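Local atomic coordinates of hypothetical dTDP-4-dehydrorhamnose 3,5-epimerase (Sulfolobus tokodaii, PDB entry 2B9U), a protein that probably catalyses the 3,5-epimerisation of dTDP-4-dehydro-6-deoxyglucose to dTDP-4-dehydro-beta-L-rhamnose, a step in the making of dTDP-L-rhamnose. Residues L8-I13 with P114-G119; N48-F51 with V57-L60. All blocks are in the same frame, centred on the assembly; numbering follows the deposited sequence.

Contact 1: residues L8-I13 with P114-G119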
loop_
_atom_site.group_PDB
_atom_site.type_symbol
_atom_site.label_atom_id
_atom_site.label_comp_id
_atom_site.label_asym_id
_atom_site.label_seq_id
_atom_site.Cartn_x
_atom_site.Cartn_y
_atom_site.Cartn_z
ATOM N N LEU A 8 16.025 15.339 -2.724
ATOM C CA LEU A 8 16.407 15.805 -1.391
ATOM C C LEU A 8 17.901 15.620 -1.094
ATOM O O LEU A 8 18.368 15.911 0.008
ATOM C CB LEU A 8 15.532 15.154 -0.310
ATOM C CG LEU A 8 13.996 15.258 -0.434
ATOM C CD1 LEU A 8 13.358 14.752 0.832
ATOM C CD2 LEU A 8 13.467 16.677 -0.736
ATOM N N GLY A 9 18.649 15.154 -2.091
ATOM C CA GLY A 9 20.067 14.863 -1.927
ATOM C C GLY A 9 20.357 13.382 -1.800
ATOM O O GLY A 9 19.556 12.632 -1.240
ATOM N N MET A 10 21.505 12.968 -2.341
ATOM C CA MET A 10 22.091 11.619 -2.150
ATOM C C MET A 10 21.282 10.471 -2.755
ATOM O O MET A 10 21.502 9.320 -2.403
ATOM C CB MET A 10 22.359 11.293 -0.665
ATOM C CG MET A 10 22.841 12.408 0.235
ATOM S SD MET A 10 23.075 11.758 1.913
ATOM C CE MET A 10 21.593 12.320 2.740
ATOM N N GLY A 11 20.343 10.779 -3.643
ATOM C CA GLY A 11 19.466 9.763 -4.221
ATOM C C GLY A 11 18.100 9.646 -3.557
ATOM O O GLY A 11 17.265 8.844 -3.979
ATOM N N ILE A 12 17.871 10.460 -2.528
ATOM C CA ILE A 12 16.598 10.480 -1.791
ATOM C C ILE A 12 15.647 11.387 -2.567
ATOM O O ILE A 12 16.036 12.486 -2.994
ATOM C CB ILE A 12 16.782 10.998 -0.319
ATOM C CG1 ILE A 12 17.858 10.199 0.434
ATOM C CG2 ILE A 12 15.445 11.028 0.462
ATOM C CD1 ILE A 12 17.468 8.786 0.800
ATOM N N ILE A 13 14.409 10.922 -2.760
ATOM C CA ILE A 13 13.441 11.635 -3.564
ATOM C C ILE A 13 12.120 11.752 -2.812
ATOM O O ILE A 13 11.629 10.773 -2.246
ATOM C CB ILE A 13 13.202 10.950 -4.943
ATOM C CG1 ILE A 13 14.512 10.884 -5.756
ATOM C CG2 ILE A 13 12.146 11.712 -5.731
ATOM C CD1 ILE A 13 14.380 10.300 -7.148
ATOM N N PRO A 114 18.837 1.814 -1.973
ATOM C CA PRO A 114 19.769 1.023 -1.147
ATOM C C PRO A 114 21.008 1.801 -0.692
ATOM O O PRO A 114 21.444 2.726 -1.368
ATOM C CB PRO A 114 20.193 -0.116 -2.080
ATOM C CG PRO A 114 19.109 -0.243 -3.070
ATOM C CD PRO A 114 18.553 1.154 -3.265
ATOM N N GLY A 115 21.575 1.414 0.446
ATOM C CA GLY A 115 22.723 2.112 1.007
ATOM C C GLY A 115 22.390 3.089 2.125
ATOM O O GLY A 115 23.291 3.741 2.645
ATOM N N PHE A 116 21.097 3.193 2.482
ATOM C CA PHE A 116 20.639 4.045 3.590
ATOM C C PHE A 116 20.003 3.243 4.707
ATOM O O PHE A 116 19.399 2.211 4.458
ATOM C CB PHE A 116 19.593 5.068 3.107
ATOM C CG PHE A 116 20.160 6.165 2.260
ATOM C CD1 PHE A 116 20.417 5.954 0.908
ATOM C CD2 PHE A 116 20.427 7.416 2.814
ATOM C CE1 PHE A 116 20.958 6.976 0.125
ATOM C CE2 PHE A 116 20.956 8.447 2.040
ATOM C CZ PHE A 116 21.220 8.229 0.697
ATOM N N ALA A 117 20.117 3.748 5.937
ATOM C CA ALA A 117 19.362 3.220 7.061
ATOM C C ALA A 117 18.109 4.070 7.294
ATOM O O ALA A 117 18.201 5.290 7.403
ATOM C CB ALA A 117 20.230 3.211 8.321
ATOM N N HIS A 118 16.950 3.419 7.403
ATOM C CA HIS A 118 15.672 4.127 7.541
ATOM C C HIS A 118 15.057 4.034 8.946
ATOM O O HIS A 118 15.009 2.984 9.551
ATOM C CB HIS A 118 14.665 3.649 6.469
ATOM C CG HIS A 118 13.240 4.031 6.759
ATOM N ND1 HIS A 118 12.260 3.101 7.025
ATOM C CD2 HIS A 118 12.642 5.240 6.863
ATOM C CE1 HIS A 118 11.120 3.717 7.275
ATOM N NE2 HIS A 118 11.325 5.016 7.179
ATOM N N GLY A 119 14.554 5.143 9.446
ATOM C CA GLY A 119 13.789 5.107 10.674
ATOM C C GLY A 119 12.790 6.234 10.704
ATOM O O GLY A 119 12.804 7.107 9.836
#
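Phe116 pushes its ring from the start of strand 116-122 against Met10 and Ile12, the second and last residues of a type I' beta turn, and this one side chain carries the whole contact on its side. Over the face the contact is CH-pi: the terminal methyl of Ile12 sits almost squarely over the middle of the ring, with CD1 3.6 Å from the Phe116 centroid and only 8° off the ring normal. In Ile12, chi1 sets CG1 beside the backbone N, and the turn at chi2 (-71°) brings CD1 over the face. At the rim of the ring the apolar partner is Met10, whose CB lies in the ring plane 3.5 Å from Phe116 CZ. Its SD stands beside the same rim, 5.2 Å from the Phe116 centroid and 80° off the normal, a Met-aromatic contact made at the edge. The polar neighbour there is the backbone: Met10 O approaches Phe116 CZ to 3.3 Å, close to the ring plane.

Backbone bonds hold the turn itself in shape: Ile12 N donates a hydrogen bond to Gly9 O, and Leu8 N to Ile12 O. Gly9 and Gly11 have backbone angles at which a CB would be jammed against the preceding carbonyl O. Around this core, Ala84 and Asp86 of strand 79-86 touch Phe116, while Val98 of strand 97-103 packs on both Met10 and Ile12. Segment 8-13 forms a beta hairpin closed by the type I' turn, and its packing on strand 116-122 is one of the places where the two sheets of the jelly roll, as in the cupin clan, meet.

Contact 2: residues N48-F51 with V57-L60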
loop_
_atom_site.group_PDB
_atom_site.type_symbol
_atom_site.label_atom_id
_atom_site.label_comp_id
_atom_site.label_asym_id
_atom_site.label_seq_id
_atom_site.Cartn_x
_atom_site.Cartn_y
_atom_site.Cartn_z
ATOM N N ASN A 48 5.024 -3.832 3.205
ATOM C CA ASN A 48 4.793 -4.006 4.642
ATOM C C ASN A 48 3.900 -2.894 5.194
ATOM O O ASN A 48 3.730 -1.858 4.548
ATOM C CB ASN A 48 6.121 -4.005 5.408
ATOM C CG ASN A 48 6.980 -5.242 5.129
ATOM O OD1 ASN A 48 6.494 -6.250 4.633
ATOM N ND2 ASN A 48 8.251 -5.168 5.484
ATOM N N MET A 49 3.363 -3.116 6.395
ATOM C CA MET A 49 2.590 -2.114 7.118
ATOM C C MET A 49 2.857 -2.183 8.606
ATOM O O MET A 49 2.958 -3.263 9.188
ATOM C CB MET A 49 1.081 -2.270 6.855
ATOM C CG MET A 49 0.221 -1.161 7.500
ATOM S SD MET A 49 -1.532 -1.238 7.091
ATOM C CE MET A 49 -2.223 -1.762 8.646
ATOM N N SER A 50 2.992 -1.012 9.223
ATOM C CA SER A 50 3.086 -0.930 10.675
ATOM C C SER A 50 2.098 0.078 11.201
ATOM O O SER A 50 1.769 1.056 10.514
ATOM C CB SER A 50 4.499 -0.570 11.136
ATOM O OG SER A 50 4.879 0.733 10.729
ATOM N N PHE A 51 1.613 -0.175 12.415
ATOM C CA PHE A 51 0.897 0.821 13.173
ATOM C C PHE A 51 1.758 1.179 14.386
ATOM O O PHE A 51 2.223 0.306 15.107
ATOM C CB PHE A 51 -0.470 0.304 13.615
ATOM C CG PHE A 51 -1.111 1.153 14.676
ATOM C CD1 PHE A 51 -1.565 2.450 14.372
ATOM C CD2 PHE A 51 -1.242 0.683 15.977
ATOM C CE1 PHE A 51 -2.144 3.253 15.355
ATOM C CE2 PHE A 51 -1.821 1.478 16.956
ATOM C CZ PHE A 51 -2.277 2.767 16.643
ATOM N N VAL A 57 9.600 4.910 18.131
ATOM C CA VAL A 57 10.702 4.996 17.188
ATOM C C VAL A 57 10.970 3.604 16.636
ATOM O O VAL A 57 11.039 2.639 17.402
ATOM C CB VAL A 57 11.985 5.530 17.876
ATOM C CG1 VAL A 57 13.178 5.474 16.918
ATOM C CG2 VAL A 57 11.769 6.945 18.411
ATOM N N ARG A 58 11.082 3.501 15.309
ATOM C CA ARG A 58 11.494 2.283 14.638
ATOM C C ARG A 58 12.675 2.659 13.753
ATOM O O ARG A 58 12.575 3.615 12.988
ATOM C CB ARG A 58 10.371 1.721 13.758
ATOM C CG ARG A 58 9.133 1.273 14.519
ATOM C CD ARG A 58 8.027 0.827 13.569
ATOM N NE ARG A 58 6.750 0.670 14.255
ATOM C CZ ARG A 58 6.242 -0.491 14.667
ATOM N NH1 ARG A 58 6.901 -1.624 14.467
ATOM N NH2 ARG A 58 5.062 -0.516 15.269
ATOM N N GLY A 59 13.777 1.914 13.858
ATOM C CA GLY A 59 14.952 2.150 13.014
ATOM C C GLY A 59 16.269 1.987 13.767
ATOM O O GLY A 59 16.269 1.653 14.946
ATOM N N LEU A 60 17.396 2.240 13.106
ATOM C CA LEU A 60 17.439 2.657 11.702
ATOM C C LEU A 60 17.903 1.447 10.878
ATOM O O LEU A 60 19.056 1.012 10.990
ATOM C CB LEU A 60 18.373 3.868 11.526
ATOM C CG LEU A 60 18.264 5.035 12.527
ATOM C CD1 LEU A 60 19.334 6.120 12.298
ATOM C CD2 LEU A 60 16.892 5.656 12.491
#
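Ser50 and Arg58 meet between strands 44-52 and 57-63, where the guanidinium lies with one face against the serine. Ser50 CB stands over the centre of that group, 3.9 Å from Arg58 CZ. Extension of the arginine chain from CG to NE lets the guanidinium reach Ser50 although the CA atoms of Ser50 and Arg58 are 9.8 Å apart. Near the guanidinium plane, Phe51 O comes within 3.0 Å of Arg58 NH2. On this packed side the polar atoms have partners close by: Arg58 NE bonds Ser52 OG, and Ser50 OG bonds Tyr130 OH. With only an alanine side chain in place of Arg58, Ser52 OG would probably lose its NE donor and Ser50 CB the flat group it rests on.

Between the two segments, the Phe51 side is looser. Its CB points away from strand 57-63, and its side chain comes no nearer than 5.8 Å. Phe51 is partly exposed, and its ring meets that of Phe26 of the second subunit. Arg24 of that subunit brings a like charge near Arg58 NH1.

Strand 44-52 also pairs antiparallel with a strand of the second subunit, continuing the sheet across the interface; the contact thus ties the two sheets of the jelly roll together beside the seam of the homodimer.

How the contacts relate
Contacts 1 and 2 both join the two sheets of the jelly roll, with centres about 16 Å apart on opposite sides of the chain's centre. Along the chain, contact 2 is nested within the loop that contact 1 closes. They meet through neighbouring antiparallel strands, 116-122 and 57-63: Gly119 CA lies 3.6 Å from Leu60 CD2, and Ala117 CB lies 3.7 Å from Leu60 O. A backbone bond between His118 and His61 joins these strands as well. Contact 1 touches no other protein chain of the assembly, whereas contact 2 borders the second subunit. Both lie away from Tyr137, predicted to stack on the thymidine ring of the substrate.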